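CRISPR pre-crRNA endoribonuclease Cas5d (Mannheimia succiniciproducens, PDB 3KG4) processes CRISPR precursor transcripts into crRNA as an RNA-binding endoribonuclease that needs no metal cofactor, serving adaptive immunity against mobile genetic elements. Local coordinates at residues I41-H46 against I51-D56; A120-T125 against E132-H137; K142-A145 against C150-Q153; P154-G157 against P162-F165. All coordinates share one frame; numbering follows the deposited sequence.

Overall arrangement
The four contacts illustrate how a ferredoxin-like beta-alpha-beta-beta-alpha-beta unit is held together at its connections. Contact 1 is the buried one: helix 35-45 lies on strand 51-60 through an indole and one side-chain-to-backbone hydrogen bond. Contact 2, whose strand 114-124 neighbours 51-60 in the sheet, is partly buried and relies on a methionine hooked over the approach to helix 135-146. That helix also serves contact 3, a surface contact in which an arginine lies beside a phenylalanine without a hydrogen bond between the segments. Contact 4 follows directly in the chain and turns inward again, pairing one backbone hydrogen bond with packing among proline, methionine, alanine and phenylalanine side chains beneath helix 35-45.

Contact 1 of 4, residues I41-H46 against I51-D56; sequences ILSAIH and INWVID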
loop_
_atom_site.group_PDB
_atom_site.type_symbol
_atom_site.label_atom_id
_atom_site.label_comp_id
_atom_site.label_asym_id
_atom_site.label_seq_id
_atom_site.Cartn_x
_atom_site.Cartn_y
_atom_site.Cartn_z
ATOM N N ILE A 41 -4.365 -0.223 4.282
ATOM C CA ILE A 41 -3.991 1.048 4.826
ATOM C C ILE A 41 -5.029 2.093 4.381
ATOM O O ILE A 41 -5.484 2.890 5.211
ATOM C CB ILE A 41 -2.564 1.449 4.429
ATOM C CG1 ILE A 41 -1.515 0.648 5.218
ATOM C CG2 ILE A 41 -2.336 2.990 4.587
ATOM C CD1 ILE A 41 -0.082 0.904 4.760
ATOM N N LEU A 42 -5.420 2.063 3.091
ATOM C CA LEU A 42 -6.430 2.992 2.591
ATOM C C LEU A 42 -7.799 2.788 3.291
ATOM O O LEU A 42 -8.419 3.756 3.668
ATOM C CB LEU A 42 -6.611 2.859 1.093
ATOM C CG LEU A 42 -5.373 3.137 0.197
ATOM C CD1 LEU A 42 -5.778 3.036 -1.297
ATOM C CD2 LEU A 42 -4.752 4.464 0.466
ATOM N N SER A 43 -8.218 1.535 3.439
ATOM C CA SER A 43 -9.470 1.162 4.070
ATOM C C SER A 43 -9.547 1.558 5.551
ATOM O O SER A 43 -10.636 1.873 6.024
ATOM C CB SER A 43 -9.682 -0.340 3.913
ATOM O OG SER A 43 -9.674 -0.677 2.557
ATOM N N ALA A 44 -8.408 1.580 6.245
ATOM C CA ALA A 44 -8.294 2.017 7.639
ATOM C C ALA A 44 -8.609 3.512 7.804
ATOM O O ALA A 44 -9.172 3.936 8.835
ATOM C CB ALA A 44 -6.907 1.736 8.175
ATOM N N ILE A 45 -8.248 4.293 6.787
ATOM C CA ILE A 45 -8.622 5.708 6.712
ATOM C C ILE A 45 -10.093 5.885 6.282
ATOM O O ILE A 45 -10.855 6.579 6.938
ATOM C CB ILE A 45 -7.646 6.494 5.799
ATOM C CG1 ILE A 45 -6.226 6.451 6.381
ATOM C CG2 ILE A 45 -8.128 7.948 5.642
ATOM C CD1 ILE A 45 -5.096 6.919 5.436
ATOM N N HIS A 46 -10.534 5.245 5.223
ATOM C CA HIS A 46 -11.934 5.328 4.859
ATOM C C HIS A 46 -12.341 4.134 4.079
ATOM O O HIS A 46 -11.707 3.763 3.082
ATOM C CB HIS A 46 -12.268 6.585 4.043
ATOM C CG HIS A 46 -13.688 6.628 3.564
ATOM N ND1 HIS A 46 -14.761 6.716 4.429
ATOM C CD2 HIS A 46 -14.216 6.553 2.319
ATOM C CE1 HIS A 46 -15.886 6.714 3.733
ATOM N NE2 HIS A 46 -15.585 6.599 2.452
ATOM N N ILE A 51 -17.878 0.721 -1.659
ATOM C CA ILE A 51 -16.643 0.870 -2.474
ATOM C C ILE A 51 -15.548 -0.157 -2.169
ATOM O O ILE A 51 -15.523 -0.763 -1.105
ATOM C CB ILE A 51 -16.005 2.268 -2.319
ATOM C CG1 ILE A 51 -15.559 2.497 -0.879
ATOM C CG2 ILE A 51 -16.990 3.368 -2.844
ATOM C CD1 ILE A 51 -14.401 3.459 -0.705
ATOM N N ASN A 52 -14.648 -0.326 -3.143
ATOM C CA ASN A 52 -13.394 -1.055 -2.972
ATOM C C ASN A 52 -12.292 -0.161 -3.504
ATOM O O ASN A 52 -12.475 0.518 -4.530
ATOM C CB ASN A 52 -13.396 -2.414 -3.717
ATOM C CG ASN A 52 -14.127 -3.528 -2.930
ATOM O OD1 ASN A 52 -14.851 -4.349 -3.520
ATOM N ND2 ASN A 52 -13.952 -3.546 -1.596
ATOM N N TRP A 53 -11.197 -0.096 -2.757
ATOM C CA TRP A 53 -10.008 0.620 -3.186
ATOM C C TRP A 53 -9.203 -0.251 -4.131
ATOM O O TRP A 53 -8.901 -1.424 -3.817
ATOM C CB TRP A 53 -9.149 0.994 -2.010
ATOM C CG TRP A 53 -9.719 2.015 -1.158
ATOM C CD1 TRP A 53 -10.115 1.876 0.130
ATOM C CD2 TRP A 53 -9.946 3.383 -1.511
ATOM N NE1 TRP A 53 -10.566 3.093 0.617
ATOM C CE2 TRP A 53 -10.500 4.020 -0.386
ATOM C CE3 TRP A 53 -9.742 4.128 -2.678
ATOM C CZ2 TRP A 53 -10.862 5.369 -0.395
ATOM C CZ3 TRP A 53 -10.120 5.455 -2.699
ATOM C CH2 TRP A 53 -10.646 6.071 -1.561
ATOM N N VAL A 54 -8.845 0.301 -5.280
ATOM C CA VAL A 54 -8.024 -0.445 -6.244
ATOM C C VAL A 54 -6.639 0.209 -6.337
ATOM O O VAL A 54 -6.552 1.390 -6.668
ATOM C CB VAL A 54 -8.739 -0.494 -7.606
ATOM C CG1 VAL A 54 -7.840 -1.151 -8.701
ATOM C CG2 VAL A 54 -10.073 -1.222 -7.456
ATOM N N ILE A 55 -5.562 -0.555 -6.070
ATOM C CA ILE A 55 -4.216 0.008 -6.083
ATOM C C ILE A 55 -3.747 0.066 -7.539
ATOM O O ILE A 55 -3.830 -0.939 -8.274
ATOM C CB ILE A 55 -3.228 -0.803 -5.234
ATOM C CG1 ILE A 55 -3.761 -1.016 -3.809
ATOM C CG2 ILE A 55 -1.879 -0.087 -5.090
ATOM C CD1 ILE A 55 -4.158 0.259 -3.098
ATOM N N ASP A 56 -3.247 1.227 -7.938
ATOM C CA ASP A 56 -2.744 1.434 -9.308
ATOM C C ASP A 56 -1.221 1.474 -9.369
ATOM O O ASP A 56 -0.597 0.889 -10.279
ATOM C CB ASP A 56 -3.333 2.713 -9.888
ATOM C CG ASP A 56 -4.829 2.666 -9.967
ATOM O OD1 ASP A 56 -5.352 1.712 -10.567
ATOM O OD2 ASP A 56 -5.488 3.574 -9.392
#
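L42 and W53 mark the nearest backbone approach, their CA atoms 7.2 Å apart, where helix segment 41-45 passes strand 51-56 with 9.1 Å between the axes and an angle of 144° between the chain directions. This is the first helix-to-strand step of the ferredoxin-like fold found in RAMP-family Cas proteins: a helix lying on the sheet turns through a short connection into one of the strands beneath it. The indole of W53 is at the centre of the contact, touched by L42, S43 and H46. Over one face of its five-membered ring sits L42, whose CB is 3.9 Å from the ring centroid in a CH-pi contact; against the opposite face lies I51 CD1, from the indole's own strand. With CG anti to its carbonyl carbon (chi1 -60°), the L42 side chain runs on past the indole, and its CD1 meets I55 CD1 at 3.7 Å. S43 comes in at the ring edge, OG 3.6 Å from W53 CD1 and in the indole plane, although its hydrogen bond goes to the carbonyl of R39. From helix 135-146, F141 packs edge-to-face on W53, so both helices share this ring. H46, a buried residue where the chain leaves helical geometry, turns its carbonyl to the indole: W53 NE1 donates to H46 O at 2.8 Å, with an N-H...O angle of 169°, in the ring plane and nearly collinear with the C=O bond.

Contact 2 of 4, residues A120-T125 against E132-H137; sequences AHAVMT and ENTTKH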
loop_
_atom_site.group_PDB
_atom_site.type_symbol
_atom_site.label_atom_id
_atom_site.label_comp_id
_atom_site.label_asym_id
_atom_site.label_seq_id
_atom_site.Cartn_x
_atom_site.Cartn_y
_atom_site.Cartn_z
ATOM N N ALA A 120 -4.122 5.138 -6.017
ATOM C CA ALA A 120 -5.298 4.285 -6.011
ATOM C C ALA A 120 -6.530 5.029 -6.502
ATOM O O ALA A 120 -6.560 6.286 -6.503
ATOM C CB ALA A 120 -5.573 3.744 -4.529
ATOM N N HIS A 121 -7.546 4.268 -6.871
ATOM C CA HIS A 121 -8.859 4.830 -7.127
ATOM C C HIS A 121 -9.935 3.943 -6.486
ATOM O O HIS A 121 -9.656 2.809 -6.022
ATOM C CB HIS A 121 -9.079 4.987 -8.645
ATOM C CG HIS A 121 -9.160 3.697 -9.388
ATOM N ND1 HIS A 121 -8.050 3.009 -9.838
ATOM C CD2 HIS A 121 -10.227 2.969 -9.766
ATOM C CE1 HIS A 121 -8.443 1.905 -10.452
ATOM N NE2 HIS A 121 -9.762 1.853 -10.401
ATOM N N ALA A 122 -11.162 4.454 -6.448
ATOM C CA ALA A 122 -12.306 3.713 -5.901
ATOM C C ALA A 122 -13.165 3.112 -7.020
ATOM O O ALA A 122 -13.297 3.703 -8.086
ATOM C CB ALA A 122 -13.163 4.657 -4.993
ATOM N N VAL A 123 -13.707 1.915 -6.782
ATOM C CA VAL A 123 -14.701 1.303 -7.660
ATOM C C VAL A 123 -15.934 1.065 -6.794
ATOM O O VAL A 123 -15.800 0.842 -5.584
ATOM C CB VAL A 123 -14.212 -0.028 -8.289
ATOM C CG1 VAL A 123 -13.932 -1.093 -7.221
ATOM C CG2 VAL A 123 -15.240 -0.571 -9.299
ATOM N N MET A 124 -17.118 1.176 -7.406
ATOM C CA MET A 124 -18.378 0.921 -6.711
ATOM C C MET A 124 -18.614 -0.578 -6.722
ATOM O O MET A 124 -18.321 -1.236 -7.702
ATOM C CB MET A 124 -19.557 1.641 -7.391
ATOM C CG MET A 124 -19.347 3.126 -7.623
ATOM S SD MET A 124 -18.769 4.025 -6.210
ATOM C CE MET A 124 -20.096 3.727 -5.048
ATOM N N THR A 125 -19.095 -1.107 -5.606
ATOM C CA THR A 125 -19.440 -2.535 -5.490
ATOM C C THR A 125 -20.919 -2.778 -5.851
ATOM O O THR A 125 -21.709 -1.834 -5.942
ATOM C CB THR A 125 -19.177 -3.069 -4.051
ATOM O OG1 THR A 125 -20.066 -2.443 -3.107
ATOM C CG2 THR A 125 -17.749 -2.805 -3.635
ATOM N N GLU A 132 -25.287 5.891 -6.863
ATOM C CA GLU A 132 -24.111 6.343 -6.072
ATOM C C GLU A 132 -22.834 6.345 -6.913
ATOM O O GLU A 132 -22.655 5.531 -7.822
ATOM C CB GLU A 132 -23.915 5.472 -4.799
ATOM C CG GLU A 132 -22.977 6.051 -3.698
ATOM C CD GLU A 132 -22.881 5.153 -2.433
ATOM O OE1 GLU A 132 -23.534 4.087 -2.397
ATOM O OE2 GLU A 132 -22.166 5.526 -1.464
ATOM N N ASN A 133 -21.950 7.279 -6.594
ATOM C CA ASN A 133 -20.693 7.413 -7.322
ATOM C C ASN A 133 -19.500 7.468 -6.354
ATOM O O ASN A 133 -19.658 7.366 -5.136
ATOM C CB ASN A 133 -20.756 8.637 -8.268
ATOM C CG ASN A 133 -20.381 9.937 -7.581
ATOM O OD1 ASN A 133 -20.813 10.226 -6.469
ATOM N ND2 ASN A 133 -19.553 10.722 -8.240
ATOM N N THR A 134 -18.305 7.620 -6.899
ATOM C CA THR A 134 -17.093 7.588 -6.086
ATOM C C THR A 134 -16.785 8.939 -5.396
ATOM O O THR A 134 -15.956 9.009 -4.495
ATOM C CB THR A 134 -15.883 7.131 -6.962
ATOM O OG1 THR A 134 -15.588 8.141 -7.927
ATOM C CG2 THR A 134 -16.172 5.815 -7.704
ATOM N N THR A 135 -17.462 10.018 -5.804
ATOM C CA THR A 135 -17.066 11.372 -5.392
ATOM C C THR A 135 -17.071 11.607 -3.904
ATOM O O THR A 135 -16.104 12.143 -3.379
ATOM C CB THR A 135 -17.944 12.475 -6.066
ATOM O OG1 THR A 135 -17.906 12.298 -7.490
ATOM C CG2 THR A 135 -17.423 13.881 -5.709
ATOM N N LYS A 136 -18.147 11.214 -3.220
ATOM C CA LYS A 136 -18.254 11.447 -1.786
ATOM C C LYS A 136 -17.184 10.659 -1.011
ATOM O O LYS A 136 -16.615 11.137 -0.023
ATOM C CB LYS A 136 -19.651 11.041 -1.283
ATOM N N HIS A 137 -16.934 9.446 -1.489
ATOM C CA HIS A 137 -15.939 8.546 -0.892
ATOM C C HIS A 137 -14.523 9.054 -1.075
ATOM O O HIS A 137 -13.768 9.113 -0.125
ATOM C CB HIS A 137 -16.111 7.156 -1.485
ATOM C CG HIS A 137 -17.401 6.502 -1.086
ATOM N ND1 HIS A 137 -17.660 6.104 0.210
ATOM C CD2 HIS A 137 -18.510 6.207 -1.803
ATOM C CE1 HIS A 137 -18.870 5.579 0.268
ATOM N NE2 HIS A 137 -19.403 5.627 -0.940
#
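A122 and T134 bring the two backbones closest, CA to CA 6.2 Å, where the last part of strand 114-124 runs past the 132-134 segment that leads into helix 135-146. A122 and M124, alternate residues of the strand, both point at that segment. M124 does most of the work: bent at chi2 (-49°) and again at chi3 (-60°), its chain folds over the 132-134 backbone. M124 SD lies 3.5 Å from T134 CG2, and M124 CE reaches on to E132 CG at 3.9 Å, the M124 and E132 side chains crossing at about a right angle. The T134 methyl is wedged between the strand's residues, for its CG2 also lies 3.6 Å from A122 O, a carbonyl that accepts a hydrogen bond from N5. E132 is in turn held by H137, whose NE2 donates to E132 OE2 at 2.8 Å and 152°, approaching from above the carboxylate plane. The other carboxylate oxygen takes the backbone N of G129, while H137 ND1 pairs with H46 NE2, so this polar chain ties the start of one helix to the end of the other. The contact closes the strand-to-helix connection that opens the second beta-alpha-beta crossover of the ferredoxin-like fold.

Contact 3 of 4, residues K142-A145 against C150-Q153; sequences KRRA and CFQQ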
loop_
_atom_site.group_PDB
_atom_site.type_symbol
_atom_site.label_atom_id
_atom_site.label_comp_id
_atom_site.label_asym_id
_atom_site.label_seq_id
_atom_site.Cartn_x
_atom_site.Cartn_y
_atom_site.Cartn_z
ATOM N N LYS A 142 -10.008 11.865 1.547
ATOM C CA LYS A 142 -9.013 12.921 1.579
ATOM C C LYS A 142 -9.168 13.743 2.855
ATOM O O LYS A 142 -8.180 14.104 3.494
ATOM C CB LYS A 142 -9.126 13.813 0.328
ATOM C CG LYS A 142 -8.900 13.075 -0.972
ATOM C CD LYS A 142 -9.444 13.852 -2.159
ATOM C CE LYS A 142 -8.407 14.770 -2.726
ATOM N NZ LYS A 142 -7.638 14.077 -3.795
ATOM N N ARG A 143 -10.413 14.007 3.247
ATOM C CA ARG A 143 -10.666 14.878 4.392
ATOM C C ARG A 143 -10.077 14.218 5.637
ATOM O O ARG A 143 -9.250 14.812 6.320
ATOM C CB ARG A 143 -12.158 15.109 4.557
ATOM C CG ARG A 143 -12.514 16.346 5.341
ATOM C CD ARG A 143 -13.946 16.792 5.014
ATOM N NE ARG A 143 -14.901 15.676 5.040
ATOM C CZ ARG A 143 -15.672 15.270 4.021
ATOM N NH1 ARG A 143 -16.490 14.239 4.207
ATOM N NH2 ARG A 143 -15.650 15.863 2.826
ATOM N N ARG A 144 -10.481 12.971 5.887
ATOM C CA ARG A 144 -9.884 12.148 6.958
ATOM C C ARG A 144 -8.371 12.077 6.913
ATOM O O ARG A 144 -7.717 12.180 7.954
ATOM C CB ARG A 144 -10.386 10.722 6.897
ATOM C CG ARG A 144 -11.864 10.528 7.126
ATOM C CD ARG A 144 -12.048 9.421 8.145
ATOM N NE ARG A 144 -13.225 8.595 7.931
ATOM C CZ ARG A 144 -13.640 7.675 8.802
ATOM N NH1 ARG A 144 -14.731 6.949 8.552
ATOM N NH2 ARG A 144 -12.969 7.474 9.939
ATOM N N ALA A 145 -7.808 11.873 5.720
ATOM C CA ALA A 145 -6.362 11.761 5.599
ATOM C C ALA A 145 -5.654 13.074 5.925
ATOM O O ALA A 145 -4.597 13.056 6.545
ATOM C CB ALA A 145 -5.955 11.239 4.196
ATOM N N CYS A 150 -7.803 8.758 11.157
ATOM C CA CYS A 150 -8.013 7.430 10.612
ATOM C C CYS A 150 -9.008 6.764 11.480
ATOM O O CYS A 150 -9.082 7.054 12.658
ATOM C CB CYS A 150 -6.721 6.596 10.610
ATOM S SG CYS A 150 -5.822 6.570 12.208
ATOM N N PHE A 151 -9.762 5.857 10.897
ATOM C CA PHE A 151 -10.744 5.105 11.638
ATOM C C PHE A 151 -10.060 4.112 12.592
ATOM O O PHE A 151 -10.263 4.182 13.805
ATOM C CB PHE A 151 -11.699 4.419 10.659
ATOM C CG PHE A 151 -12.770 3.640 11.329
ATOM C CD1 PHE A 151 -13.603 4.247 12.276
ATOM C CD2 PHE A 151 -12.938 2.298 11.043
ATOM C CE1 PHE A 151 -14.591 3.527 12.927
ATOM C CE2 PHE A 151 -13.929 1.567 11.682
ATOM C CZ PHE A 151 -14.754 2.186 12.638
ATOM N N GLN A 152 -9.253 3.198 12.036
ATOM C CA GLN A 152 -8.343 2.315 12.817
ATOM C C GLN A 152 -6.919 2.643 12.369
ATOM O O GLN A 152 -6.724 3.053 11.224
ATOM C CB GLN A 152 -8.648 0.811 12.639
ATOM C CG GLN A 152 -9.596 0.444 11.475
ATOM C CD GLN A 152 -9.429 -0.978 10.963
ATOM O OE1 GLN A 152 -8.873 -1.846 11.640
ATOM N NE2 GLN A 152 -9.923 -1.224 9.746
ATOM N N GLN A 153 -5.941 2.526 13.268
ATOM C CA GLN A 153 -4.553 2.870 12.944
ATOM C C GLN A 153 -4.060 1.980 11.772
ATOM O O GLN A 153 -4.168 0.771 11.836
ATOM C CB GLN A 153 -3.625 2.719 14.171
ATOM C CG GLN A 153 -2.092 2.891 13.885
ATOM C CD GLN A 153 -1.649 4.341 13.624
ATOM O OE1 GLN A 153 -1.638 5.160 14.538
ATOM N NE2 GLN A 153 -1.246 4.649 12.387
#
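R144 meets F151 because the arginine chain bends at chi2 (-131°) and once more at chi3, swinging its guanidinium off the helix, while F151 sets CG anti to its backbone N (chi1 -179°) and extends its ring in the same general direction. The pair spans the helix-to-strand connection of the second half of the ferredoxin-like fold, where the chain leaves helix 135-146 and loops back before strand 164-167. R144 and C150 are nearest in backbone, with 6.3 Å between their CA atoms. The two side chains lie side by side, pointing the same way, but the guanidinium and phenyl planes stand 78° apart, which rules out a parallel stack. No hydrogen bond joins the segments; the approach is van der Waals contact at the surface, made by one terminal nitrogen of the arginine. The loop has other partners as well. The backbone of F151 and of Q152 hydrogen-bonds to A44 in helix 35-45, and the C150 side chain turns to F165 of the edge strand. R144, for its part, also touches H46, so the arginine stands where both helices and the loop converge. The F151 ring leads away from the helix, and its root is what the arginine reaches: NH2 of R144 is 3.4 Å from F151 CB and 3.7 Å from F151 CA, against 4.0 Å from F151 CD1.

Contact 4 of 4, residues P154-G157 against P162-F165; sequences PCMG and PAHF
A single beta bridge between C155 and P162, their CA atoms 4.1 Å apart, marks the place where the loop after helix 135-146 passes the residues just ahead of strand 164-167, the outermost strand on this side of the ferredoxin-like sheet. The bridge stays single, and the touching parts run 110° apart. The backbone link is A163 N to P154 O, 2.9 Å and almost straight at 174°. The P154 and F165 side chains cross at about a right angle, P154 CG 3.5 Å from F165 CE2. The phenyl is brought there by a chi1 of 63°, which sets CG between the backbone N and carbonyl carbon. A163 points into the loop, its CB 3.7 Å from M156 CG and 4.2 Å from P154 CB. I41, in helix 35-45, packs on both P154 and A163, and I45 of that helix packs on F165, while L9 and I11 of strand 7-13 also touch the phenyl ring. P154 and P162 have no backbone N-H to offer, which is consistent with a junction of one hydrogen bond set among apolar contacts; the M156 backbone bonds to C17 instead.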
loop_
_atom_site.group_PDB
_atom_site.type_symbol
_atom_site.label_atom_id
_atom_site.label_comp_id
_atom_site.label_asym_id
_atom_site.label_seq_id
_atom_site.Cartn_x
_atom_site.Cartn_y
_atom_site.Cartn_z
ATOM N N PRO A 154 -3.594 2.596 10.677
ATOM C CA PRO A 154 -2.948 1.764 9.643
ATOM C C PRO A 154 -1.569 1.237 10.092
ATOM O O PRO A 154 -0.867 1.853 10.882
ATOM C CB PRO A 154 -2.844 2.708 8.442
ATOM C CG PRO A 154 -2.847 4.068 8.997
ATOM C CD PRO A 154 -3.670 4.015 10.278
ATOM N N CYS A 155 -1.206 0.082 9.542
ATOM C CA CYS A 155 0.025 -0.577 9.915
ATOM C C CYS A 155 0.743 -1.041 8.661
ATOM O O CYS A 155 0.139 -1.197 7.605
ATOM C CB CYS A 155 -0.234 -1.755 10.859
ATOM S SG CYS A 155 -0.973 -3.194 10.132
ATOM N N MET A 156 2.051 -1.220 8.806
ATOM C CA MET A 156 2.903 -1.633 7.737
ATOM C C MET A 156 3.044 -3.149 7.771
ATOM O O MET A 156 4.100 -3.659 8.068
ATOM C CB MET A 156 4.247 -0.961 7.911
ATOM C CG MET A 156 4.175 0.512 7.654
ATOM S SD MET A 156 4.028 0.842 5.860
ATOM C CE MET A 156 4.962 2.288 5.864
ATOM N N GLY A 157 1.954 -3.843 7.465
ATOM C CA GLY A 157 1.950 -5.277 7.270
ATOM C C GLY A 157 1.637 -6.107 8.499
ATOM O O GLY A 157 1.037 -7.164 8.373
ATOM N N PRO A 162 3.278 0.651 13.109
ATOM C CA PRO A 162 2.319 1.581 12.543
ATOM C C PRO A 162 2.826 2.281 11.267
ATOM O O PRO A 162 4.040 2.524 11.094
ATOM C CB PRO A 162 2.047 2.579 13.691
ATOM C CG PRO A 162 3.151 2.468 14.630
ATOM C CD PRO A 162 4.002 1.234 14.258
ATOM N N ALA A 163 1.876 2.583 10.392
ATOM C CA ALA A 163 2.106 3.343 9.181
ATOM C C ALA A 163 1.673 4.783 9.460
ATOM O O ALA A 163 0.512 5.047 9.785
ATOM C CB ALA A 163 1.295 2.760 8.049
ATOM N N HIS A 164 2.633 5.685 9.418
ATOM C CA HIS A 164 2.367 7.110 9.386
ATOM C C HIS A 164 2.042 7.511 7.968
ATOM O O HIS A 164 2.544 6.895 7.015
ATOM C CB HIS A 164 3.572 7.854 9.858
ATOM C CG HIS A 164 3.991 7.464 11.235
ATOM N ND1 HIS A 164 5.283 7.093 11.545
ATOM C CD2 HIS A 164 3.272 7.328 12.375
ATOM C CE1 HIS A 164 5.345 6.776 12.830
ATOM N NE2 HIS A 164 4.138 6.907 13.354
ATOM N N PHE A 165 1.222 8.551 7.819
ATOM C CA PHE A 165 0.702 8.900 6.516
ATOM C C PHE A 165 0.375 10.371 6.352
ATOM O O PHE A 165 0.115 11.080 7.342
ATOM C CB PHE A 165 -0.525 8.054 6.185
ATOM C CG PHE A 165 -1.711 8.264 7.110
ATOM C CD1 PHE A 165 -2.545 9.374 6.974
ATOM C CD2 PHE A 165 -2.006 7.337 8.109
ATOM C CE1 PHE A 165 -3.647 9.548 7.825
ATOM C CE2 PHE A 165 -3.092 7.512 8.971
ATOM C CZ PHE A 165 -3.921 8.615 8.817
#